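Local coordinates for lipoprotein (Bacillus anthracis, PDB 4JG9) that is of unknown function but is probably a lipoprotein, held at the outer face of the cell membrane by a lipid on its mature N terminus, at residues S43-S48 with V114-L119; L47-D52 with Y166-I171; P59-E64 with G70-I75; N85-I90 with L119-E124. All blocks are in the same frame, centred on the assembly; numbering follows the deposited sequence.

How the contacts relate
From the N terminus, the loop 43-52 comes first and opens both contact 1 and contact 2. Contact 1 ties it to 114-119, beside the short strand 117-118. Contact 2 closes the widest loop, reaching strand 164-173 in the same sheet. Contact 3 is local: strand 60-63 meets the turn 70-75 across a hairpin, within the loops of contacts 1 and 2. Contact 4 joins 85-90 to 119-124. It lies within the span of contact 2 and crosses contact 1, with which it shares Leu119. Contacts 2 and 3 touch through a salt bridge between Asp167 and Lys74. Contacts 1 and 4 both reach the second subunit.

Contact 1: S43-S48 with V114-L119; sequences SFFHLS and VTPTPL
Val114 opens the contact by meeting Leu47. Its CB lies 4.2 Å from Leu47 CD1, and the two side chains pass at a slant. Leu47 sits at the start of a short 3-10 segment, and this end of the contact is the more exposed one. Thr115 points its side chain away from 43-48 and packs on Val39 of its own chain and on Val39 of the second subunit. Pro116 follows and carries the inner half. Its CB lies over one face of the Phe45 ring, toward the rim. CG comes to 3.8 Å from Phe45 CE2. CB makes a CH-pi contact, 4.3 Å from the centroid of the Phe45 ring and 23° off its normal. Phe45 sends CG anti to its own N (chi1 168°), which carries the ring across to the proline. The backbone N of Leu47 lies over the opposite face of that ring. Ile107 and Leu109 of strand 102-110 and Tyr160 of strand 153-161 also pack on Phe45, so the ring is buried against the sheet. Thr117 and Pro118 form the weakly bonded strand, and Thr117 pairs with Ala108. No hydrogen bond crosses between the two segments. They are held together by apolar and CH-pi contacts alone, whereas both make hydrogen bonds to the second subunit, through Ser43, Thr117 and Pro118.

Contact 2: L47-D52 with Y166-I171; sequences LSVLKD and YDQFVI
Val49, in a short 3-10 segment that starts at Leu47, faces Gln168 of strand 164-173, with their CA atoms 8.4 Å apart, and the backbone carbonyl of Val49 takes the bond that joins the segments. Gln168 NE2 donates to Val49 O at 3.0 Å, with an N-H...O angle of 161°. The oxygen lies in the plane of the glutamine amide. The donor, however, stands above the plane of the Val49 carbonyl, 42° out of it. The chain of Gln168 is extended beyond CG, which lets its amide span the gap from the strand. The same NE2 also bonds to Asn158 OD1 on the adjacent strand 153-161, so two acceptors fix the turn of the amide. Val49 CB packs 3.9 Å from Gln168 NE2. Asn158 and Tyr160 also meet the Val49 side chain, which lays the 3-10 turn on the paired strands 153-161 and 164-173 of an antiparallel sheet. Just before Gln168, Tyr166 and Asp167 both face Ile159 and form a classic beta bulge. The 3-10 turn has its own bonds, including Leu50 N to Leu47 O at 2.7 Å. On the strand, Gln168 N donates to Asp167 OD1 at 2.7 Å, from the anti side of the carboxylate. Asp167 OD2 turns to Lys74 in a salt bridge. Val53 touches Gln168 from the loop that follows the 3-10 turn.

Contact 3: P59-E64 with G70-I75; sequences PSFIQE and GIEEKI
Phe61 and Glu72 make the tight part of this contact. Glu72 CG stands directly over the centre of the Phe61 ring, 3.4 Å from its centroid and 1° off the ring normal. This is a CH-pi contact over the face, and CG lies at nearly equal distance from all six ring carbons, such as 3.6 Å from Phe61 CD1. Beyond it the Glu72 chain runs on, extended, back toward the base of the phenylalanine. Its carboxylate lies nearly parallel to the ring, with the planes 18° apart, and OE2 ends 4.0 Å from Phe61 CB. Phe61 CG sits between its backbone N and carbonyl carbon (chi1 63°), which swings the ring across the hairpin toward the turn. Gly70 O approaches the ring obliquely, 3.9 Å from CE2 of Phe61. At the Gly70 backbone angles a side chain would press on the preceding carbonyl oxygen. This glycine marks the corner where the chain leaves strand 66-69. Leu68 on that strand also packs on Phe61. The outer side is loose, for Glu72 is exposed. Within the turn segment, Lys74 and Ile75 both face Ile71 in a classic beta bulge, and Lys74 makes a cation-pi contact with Tyr166. No hydrogen bond joins the two segments. The glutamate thus lends its CG methylene to the ring face, while its charged end can probably stay in solvent.

Contact 4: N85-I90 with L119-E124; sequences NEKNEI and LLFQQE
Lys87 and Phe121 mark the closest approach of the two backbones, with their CA atoms 7.4 Å apart and no hydrogen bond between the segments. Residues 85-87 lead into strand 88-94, whereas 119-124 has no regular structure. The two side chains meet at about a right angle. Lys87 lies over one face of the Phe121 ring, and its ammonium group is centred there. NZ is 4.1 Å from the centroid of the Phe121 ring and 6° off the normal, a cation-pi contact. CE adds a CH-pi contact over the same face, 4.0 Å from CD2 of Phe121. The lysine chain bends twice, at chi2 (131°) and chi4 (73°), and the second bend brings NZ over the middle of the ring. Phe121 is buried, with Pro128 and Ser148 packing on it, and Asn40 of the second subunit also touches it. Lys87 is exposed and rests on Thr146 as well. The backbones of Asn88 and Met147, and of Phe121 and Thr146, are hydrogen-bonded. The cation-pi pair thus bridges the start of strand 88-94 and the loop after strand 117-118, beside strand 142-147, the outermost strand, within this chain, of the five-stranded antiparallel sheet.

Contact 1: S43-S48 with V114-L119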
# COMPACT_ATOMS: atom_id res chain seq x y z
N SER A 43 2.94 -6.37 -8.39
CA SER A 43 2.89 -7.53 -9.28
C SER A 43 4.10 -8.46 -9.13
O SER A 43 4.03 -9.61 -9.54
CB SER A 43 2.77 -7.08 -10.72
OG SER A 43 3.97 -6.45 -11.13
N PHE A 44 5.19 -7.96 -8.57
CA PHE A 44 6.39 -8.79 -8.39
C PHE A 44 6.33 -9.59 -7.10
O PHE A 44 7.24 -10.37 -6.81
CB PHE A 44 7.70 -7.98 -8.49
CG PHE A 44 7.75 -6.76 -7.60
CD1 PHE A 44 8.18 -6.86 -6.28
CD2 PHE A 44 7.36 -5.52 -8.10
CE1 PHE A 44 8.24 -5.72 -5.46
CE2 PHE A 44 7.42 -4.38 -7.29
CZ PHE A 44 7.86 -4.47 -5.97
N PHE A 45 5.26 -9.44 -6.34
CA PHE A 45 5.13 -10.21 -5.13
C PHE A 45 4.29 -11.46 -5.35
O PHE A 45 3.19 -11.39 -5.87
CB PHE A 45 4.50 -9.40 -4.00
CG PHE A 45 4.09 -10.24 -2.83
CD1 PHE A 45 5.02 -10.64 -1.90
CD2 PHE A 45 2.79 -10.65 -2.68
CE1 PHE A 45 4.65 -11.42 -0.83
CE2 PHE A 45 2.41 -11.43 -1.61
CZ PHE A 45 3.35 -11.82 -0.69
N HIS A 46 4.83 -12.59 -4.93
CA HIS A 46 4.12 -13.85 -5.01
C HIS A 46 4.17 -14.52 -3.66
O HIS A 46 5.15 -14.40 -2.94
CB HIS A 46 4.75 -14.76 -6.07
CG HIS A 46 4.95 -14.10 -7.39
ND1 HIS A 46 3.91 -13.78 -8.23
CD2 HIS A 46 6.08 -13.70 -8.03
CE1 HIS A 46 4.38 -13.21 -9.32
NE2 HIS A 46 5.70 -13.15 -9.22
N LEU A 47 3.11 -15.23 -3.32
CA LEU A 47 3.03 -15.90 -2.04
C LEU A 47 4.10 -16.97 -1.88
O LEU A 47 4.48 -17.32 -0.78
CB LEU A 47 1.64 -16.49 -1.82
CG LEU A 47 0.65 -15.50 -1.22
CD1 LEU A 47 -0.70 -16.16 -1.00
CD2 LEU A 47 1.18 -14.96 0.08
N SER A 48 4.54 -17.53 -2.99
CA SER A 48 5.51 -18.62 -2.91
C SER A 48 6.75 -18.27 -2.10
O SER A 48 7.45 -19.18 -1.66
CB SER A 48 5.92 -19.11 -4.30
OG SER A 48 6.50 -18.06 -5.06
N VAL A 114 -1.80 -14.07 4.79
CA VAL A 114 -1.56 -14.09 3.35
C VAL A 114 -1.75 -12.67 2.81
O VAL A 114 -1.86 -12.45 1.61
CB VAL A 114 -2.50 -15.07 2.62
CG1 VAL A 114 -2.20 -16.50 3.03
CG2 VAL A 114 -3.96 -14.72 2.88
N THR A 115 -1.79 -11.71 3.73
CA THR A 115 -2.07 -10.33 3.38
C THR A 115 -0.81 -9.47 3.49
O THR A 115 -0.41 -9.09 4.58
CB THR A 115 -3.13 -9.75 4.31
OG1 THR A 115 -4.20 -10.68 4.44
CG2 THR A 115 -3.65 -8.46 3.76
N PRO A 116 -0.18 -9.16 2.35
CA PRO A 116 1.06 -8.38 2.37
C PRO A 116 0.79 -6.92 2.71
O PRO A 116 -0.31 -6.42 2.50
CB PRO A 116 1.57 -8.49 0.93
CG PRO A 116 0.33 -8.71 0.11
CD PRO A 116 -0.58 -9.54 0.98
N THR A 117 1.77 -6.27 3.29
CA THR A 117 1.63 -4.87 3.64
C THR A 117 2.97 -4.18 3.51
O THR A 117 4.01 -4.81 3.63
CB THR A 117 1.10 -4.71 5.08
OG1 THR A 117 0.79 -3.33 5.32
CG2 THR A 117 2.12 -5.17 6.08
N PRO A 118 2.93 -2.89 3.24
CA PRO A 118 4.13 -2.08 3.21
C PRO A 118 4.45 -1.60 4.60
O PRO A 118 3.54 -1.44 5.40
CB PRO A 118 3.73 -0.90 2.33
CG PRO A 118 2.26 -0.80 2.49
CD PRO A 118 1.79 -2.21 2.61
N LEU A 119 5.72 -1.38 4.91
CA LEU A 119 6.03 -0.80 6.16
C LEU A 119 6.81 0.48 6.01
O LEU A 119 7.22 0.99 7.03
CB LEU A 119 6.74 -1.79 7.09
CG LEU A 119 7.81 -2.71 6.53
CD1 LEU A 119 9.02 -1.92 6.07
CD2 LEU A 119 8.21 -3.71 7.60

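Contact 2: L47-D52 with Y166-I171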
# COMPACT_ATOMS: atom_id res chain seq x y z
N LEU A 47 3.11 -15.23 -3.32
CA LEU A 47 3.03 -15.90 -2.04
C LEU A 47 4.10 -16.97 -1.88
O LEU A 47 4.48 -17.32 -0.78
CB LEU A 47 1.64 -16.49 -1.82
CG LEU A 47 0.65 -15.50 -1.22
CD1 LEU A 47 -0.70 -16.16 -1.00
CD2 LEU A 47 1.18 -14.96 0.08
N SER A 48 4.54 -17.53 -2.99
CA SER A 48 5.51 -18.62 -2.91
C SER A 48 6.75 -18.27 -2.10
O SER A 48 7.45 -19.18 -1.66
CB SER A 48 5.92 -19.11 -4.30
OG SER A 48 6.50 -18.06 -5.06
N VAL A 49 7.04 -16.98 -1.88
CA VAL A 49 8.19 -16.61 -1.06
C VAL A 49 8.00 -17.06 0.39
O VAL A 49 8.96 -17.13 1.14
CB VAL A 49 8.50 -15.09 -1.05
CG1 VAL A 49 8.99 -14.65 -2.41
CG2 VAL A 49 7.30 -14.29 -0.59
N LEU A 50 6.75 -17.36 0.76
CA LEU A 50 6.47 -17.84 2.11
C LEU A 50 6.85 -19.31 2.33
O LEU A 50 6.88 -19.78 3.47
CB LEU A 50 4.98 -17.70 2.43
CG LEU A 50 4.41 -16.30 2.54
CD1 LEU A 50 2.93 -16.38 2.91
CD2 LEU A 50 5.19 -15.48 3.55
N LYS A 51 7.12 -20.03 1.24
CA LYS A 51 7.21 -21.49 1.28
C LYS A 51 8.17 -22.09 2.31
O LYS A 51 7.80 -23.02 3.04
CB LYS A 51 7.50 -22.07 -0.12
CG LYS A 51 8.90 -21.73 -0.65
CD LYS A 51 9.18 -22.32 -2.04
CE LYS A 51 10.63 -22.06 -2.44
NZ LYS A 51 11.08 -22.89 -3.59
N ASP A 52 9.36 -21.53 2.43
CA ASP A 52 10.38 -22.13 3.28
C ASP A 52 10.73 -21.25 4.46
O ASP A 52 11.79 -21.42 5.07
CB ASP A 52 11.65 -22.38 2.47
CG ASP A 52 11.43 -23.38 1.36
OD1 ASP A 52 10.85 -24.46 1.63
OD2 ASP A 52 11.83 -23.07 0.22
N TYR A 166 15.34 -10.43 -3.60
CA TYR A 166 16.71 -10.43 -3.12
C TYR A 166 16.90 -11.42 -1.99
O TYR A 166 17.72 -12.33 -2.09
CB TYR A 166 17.14 -9.03 -2.66
CG TYR A 166 18.57 -9.02 -2.20
CD1 TYR A 166 19.60 -9.09 -3.13
CD2 TYR A 166 18.91 -8.98 -0.86
CE1 TYR A 166 20.92 -9.10 -2.74
CE2 TYR A 166 20.24 -8.99 -0.45
CZ TYR A 166 21.24 -9.05 -1.40
OH TYR A 166 22.55 -9.06 -1.02
N ASP A 167 16.18 -11.20 -0.91
CA ASP A 167 16.19 -12.11 0.22
C ASP A 167 15.01 -11.84 1.15
O ASP A 167 14.13 -11.01 0.85
CB ASP A 167 17.51 -12.01 0.98
CG ASP A 167 18.00 -13.38 1.46
OD1 ASP A 167 17.13 -14.20 1.83
OD2 ASP A 167 19.23 -13.64 1.42
N GLN A 168 15.00 -12.53 2.28
CA GLN A 168 13.95 -12.37 3.27
C GLN A 168 14.48 -12.73 4.66
O GLN A 168 15.41 -13.52 4.78
CB GLN A 168 12.76 -13.26 2.92
CG GLN A 168 12.98 -14.74 3.20
CD GLN A 168 11.88 -15.63 2.61
OE1 GLN A 168 12.01 -16.85 2.61
NE2 GLN A 168 10.83 -15.02 2.08
N PHE A 169 13.90 -12.14 5.70
CA PHE A 169 14.19 -12.60 7.06
C PHE A 169 13.08 -12.21 8.03
O PHE A 169 12.25 -11.37 7.72
CB PHE A 169 15.59 -12.17 7.55
CG PHE A 169 15.77 -10.69 7.67
CD1 PHE A 169 15.49 -10.04 8.86
CD2 PHE A 169 16.25 -9.95 6.61
CE1 PHE A 169 15.66 -8.66 8.99
CE2 PHE A 169 16.42 -8.58 6.72
CZ PHE A 169 16.12 -7.93 7.91
N VAL A 170 13.07 -12.86 9.19
CA VAL A 170 11.99 -12.69 10.15
C VAL A 170 12.42 -11.82 11.33
O VAL A 170 13.51 -11.97 11.87
CB VAL A 170 11.50 -14.07 10.66
CG1 VAL A 170 10.53 -13.91 11.80
CG2 VAL A 170 10.85 -14.83 9.52
N ILE A 171 11.55 -10.90 11.73
CA ILE A 171 11.82 -10.04 12.87
C ILE A 171 10.69 -10.15 13.86
O ILE A 171 9.64 -10.71 13.55
CB ILE A 171 12.01 -8.56 12.44
CG1 ILE A 171 10.76 -8.05 11.73
CG2 ILE A 171 13.21 -8.42 11.50
CD1 ILE A 171 10.10 -6.94 12.43

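Contact 3: P59-E64 with G70-I75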
# COMPACT_ATOMS: atom_id res chain seq x y z
N PRO A 59 18.51 -14.66 14.21
CA PRO A 59 19.46 -14.39 15.30
C PRO A 59 20.34 -13.17 15.03
O PRO A 59 20.64 -12.85 13.88
CB PRO A 59 20.33 -15.66 15.34
CG PRO A 59 20.20 -16.26 14.00
CD PRO A 59 18.79 -15.94 13.54
N SER A 60 20.72 -12.46 16.09
CA SER A 60 21.60 -11.31 15.95
C SER A 60 23.04 -11.77 15.73
O SER A 60 23.45 -12.82 16.21
CB SER A 60 21.55 -10.43 17.21
OG SER A 60 20.25 -9.98 17.47
N PHE A 61 23.82 -10.93 15.05
CA PHE A 61 25.24 -11.19 14.88
C PHE A 61 25.97 -9.86 14.91
O PHE A 61 25.37 -8.79 14.67
CB PHE A 61 25.53 -11.94 13.56
CG PHE A 61 25.16 -11.16 12.34
CD1 PHE A 61 26.11 -10.41 11.66
CD2 PHE A 61 23.86 -11.19 11.85
CE1 PHE A 61 25.77 -9.70 10.52
CE2 PHE A 61 23.52 -10.48 10.71
CZ PHE A 61 24.47 -9.73 10.04
N ILE A 62 27.28 -9.93 15.12
CA ILE A 62 28.11 -8.74 15.22
C ILE A 62 28.86 -8.48 13.94
O ILE A 62 29.54 -9.36 13.40
CB ILE A 62 29.15 -8.86 16.36
CG1 ILE A 62 28.45 -9.05 17.70
CG2 ILE A 62 30.02 -7.62 16.40
CD1 ILE A 62 27.70 -7.81 18.19
N GLN A 63 28.76 -7.25 13.47
CA GLN A 63 29.53 -6.81 12.33
C GLN A 63 30.18 -5.50 12.74
O GLN A 63 29.49 -4.54 13.12
CB GLN A 63 28.62 -6.63 11.12
CG GLN A 63 29.33 -6.14 9.88
CD GLN A 63 29.47 -7.23 8.83
OE1 GLN A 63 28.77 -8.25 8.88
NE2 GLN A 63 30.36 -7.01 7.87
N GLU A 64 31.50 -5.47 12.74
CA GLU A 64 32.25 -4.30 13.14
C GLU A 64 31.86 -3.81 14.53
O GLU A 64 31.73 -2.61 14.76
CB GLU A 64 32.12 -3.18 12.12
CG GLU A 64 32.74 -3.54 10.78
CD GLU A 64 33.25 -2.33 10.04
OE1 GLU A 64 33.86 -1.45 10.68
OE2 GLU A 64 33.06 -2.27 8.81
N GLY A 70 19.56 -9.96 10.25
CA GLY A 70 19.33 -10.19 8.85
C GLY A 70 20.19 -11.32 8.33
O GLY A 70 20.49 -12.26 9.05
N ILE A 71 20.60 -11.21 7.08
CA ILE A 71 21.39 -12.23 6.42
C ILE A 71 22.83 -11.78 6.35
O ILE A 71 23.14 -10.75 5.75
CB ILE A 71 20.88 -12.50 4.99
CG1 ILE A 71 19.34 -12.51 4.95
CG2 ILE A 71 21.47 -13.80 4.46
CD1 ILE A 71 18.71 -13.58 5.83
N GLU A 72 23.72 -12.56 6.96
CA GLU A 72 25.14 -12.22 7.01
C GLU A 72 25.71 -12.12 5.60
O GLU A 72 25.39 -12.93 4.73
CB GLU A 72 25.90 -13.25 7.84
CG GLU A 72 25.63 -13.14 9.33
CD GLU A 72 26.49 -14.08 10.17
OE1 GLU A 72 27.74 -13.98 10.13
OE2 GLU A 72 25.89 -14.91 10.90
N GLU A 73 26.51 -11.09 5.38
CA GLU A 73 27.22 -10.89 4.13
C GLU A 73 26.30 -10.46 3.00
O GLU A 73 26.70 -10.42 1.85
CB GLU A 73 28.00 -12.14 3.74
CG GLU A 73 29.23 -12.40 4.60
CD GLU A 73 30.02 -13.62 4.17
OE1 GLU A 73 29.88 -14.05 3.01
OE2 GLU A 73 30.79 -14.14 4.99
N LYS A 74 25.05 -10.15 3.33
CA LYS A 74 24.11 -9.70 2.33
C LYS A 74 23.41 -8.41 2.74
O LYS A 74 23.83 -7.33 2.37
CB LYS A 74 23.09 -10.79 2.02
CG LYS A 74 23.72 -12.03 1.42
CD LYS A 74 22.67 -12.95 0.82
CE LYS A 74 22.08 -12.36 -0.45
NZ LYS A 74 21.07 -13.27 -1.05
N ILE A 75 22.35 -8.55 3.52
CA ILE A 75 21.62 -7.40 4.00
C ILE A 75 21.18 -7.60 5.44
O ILE A 75 20.81 -8.69 5.84
CB ILE A 75 20.42 -7.09 3.09
CG1 ILE A 75 19.85 -5.71 3.39
CG2 ILE A 75 19.36 -8.17 3.21
CD1 ILE A 75 18.92 -5.19 2.32

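Contact 4: N85-I90 with L119-E124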
# COMPACT_ATOMS: atom_id res chain seq x y z
N ASN A 85 3.20 -0.29 16.05
CA ASN A 85 2.56 1.03 15.99
C ASN A 85 3.42 2.19 16.48
O ASN A 85 2.91 3.20 16.96
CB ASN A 85 1.21 0.98 16.71
CG ASN A 85 0.25 -0.01 16.07
OD1 ASN A 85 -0.02 0.04 14.86
ND2 ASN A 85 -0.22 -0.96 16.87
N GLU A 86 4.73 2.02 16.37
CA GLU A 86 5.68 3.08 16.67
C GLU A 86 6.65 3.21 15.51
O GLU A 86 7.41 2.28 15.22
CB GLU A 86 6.46 2.78 17.96
CG GLU A 86 5.79 3.30 19.22
CD GLU A 86 6.69 3.18 20.45
OE1 GLU A 86 6.14 3.15 21.58
OE2 GLU A 86 7.93 3.11 20.29
N LYS A 87 6.64 4.36 14.86
CA LYS A 87 7.58 4.63 13.78
C LYS A 87 9.00 4.67 14.37
O LYS A 87 9.26 5.38 15.33
CB LYS A 87 7.24 5.95 13.07
CG LYS A 87 6.06 5.85 12.09
CD LYS A 87 5.02 6.96 12.30
CE LYS A 87 3.79 6.84 11.35
NZ LYS A 87 2.83 5.73 11.68
N ASN A 88 9.87 3.82 13.84
CA ASN A 88 11.25 3.77 14.31
C ASN A 88 12.20 3.86 13.13
O ASN A 88 12.08 3.10 12.16
CB ASN A 88 11.50 2.49 15.11
CG ASN A 88 12.90 2.44 15.74
OD1 ASN A 88 13.53 3.47 16.01
ND2 ASN A 88 13.38 1.22 16.01
N GLU A 89 13.11 4.83 13.18
CA GLU A 89 14.10 4.95 12.12
C GLU A 89 15.17 3.90 12.39
O GLU A 89 15.84 3.93 13.42
CB GLU A 89 14.70 6.35 12.08
CG GLU A 89 15.67 6.58 10.92
CD GLU A 89 16.28 7.98 10.92
OE1 GLU A 89 17.02 8.31 11.88
OE2 GLU A 89 16.03 8.74 9.97
N ILE A 90 15.33 2.96 11.47
CA ILE A 90 16.31 1.91 11.68
C ILE A 90 17.33 1.88 10.56
O ILE A 90 17.00 1.91 9.38
CB ILE A 90 15.63 0.54 11.84
CG1 ILE A 90 14.74 0.59 13.08
CG2 ILE A 90 16.69 -0.56 11.98
CD1 ILE A 90 13.99 -0.68 13.40
N LEU A 119 5.72 -1.38 4.91
CA LEU A 119 6.03 -0.80 6.16
C LEU A 119 6.81 0.48 6.01
O LEU A 119 7.22 0.99 7.03
CB LEU A 119 6.74 -1.79 7.09
CG LEU A 119 7.81 -2.71 6.53
CD1 LEU A 119 9.02 -1.92 6.07
CD2 LEU A 119 8.21 -3.71 7.60
N LEU A 120 7.06 1.03 4.85
CA LEU A 120 7.84 2.26 4.91
C LEU A 120 7.00 3.51 5.18
O LEU A 120 5.97 3.72 4.56
CB LEU A 120 8.72 2.41 3.68
CG LEU A 120 9.83 1.37 3.56
CD1 LEU A 120 10.43 1.41 2.18
CD2 LEU A 120 10.90 1.60 4.62
N PHE A 121 7.45 4.32 6.12
CA PHE A 121 6.84 5.60 6.44
C PHE A 121 7.97 6.60 6.37
O PHE A 121 8.56 6.96 7.37
CB PHE A 121 6.22 5.61 7.83
CG PHE A 121 4.89 4.94 7.90
CD1 PHE A 121 4.77 3.63 8.32
CD2 PHE A 121 3.74 5.62 7.54
CE1 PHE A 121 3.55 3.02 8.39
CE2 PHE A 121 2.51 5.01 7.61
CZ PHE A 121 2.41 3.71 8.03
N GLN A 122 8.27 7.03 5.15
CA GLN A 122 9.44 7.84 4.89
C GLN A 122 9.18 9.34 5.05
O GLN A 122 8.17 9.87 4.58
CB GLN A 122 9.94 7.55 3.47
CG GLN A 122 10.55 6.16 3.29
CD GLN A 122 11.82 5.96 4.14
OE1 GLN A 122 11.75 5.75 5.35
NE2 GLN A 122 12.99 6.01 3.49
N GLN A 123 10.10 10.00 5.74
CA GLN A 123 10.16 11.46 5.81
C GLN A 123 8.84 12.06 6.29
O GLN A 123 8.30 12.99 5.66
CB GLN A 123 10.58 12.02 4.45
CG GLN A 123 11.01 13.49 4.46
CD GLN A 123 11.37 13.99 3.07
OE1 GLN A 123 12.51 13.85 2.62
NE2 GLN A 123 10.37 14.59 2.37
N GLU A 124 8.31 11.51 7.38
CA GLU A 124 7.09 11.99 8.01
C GLU A 124 5.86 11.78 7.13
O GLU A 124 4.85 12.43 7.33
CB GLU A 124 7.21 13.47 8.41
CG GLU A 124 8.32 13.74 9.40
CD GLU A 124 8.05 13.12 10.76
OE1 GLU A 124 6.90 13.22 11.25
OE2 GLU A 124 8.98 12.51 11.33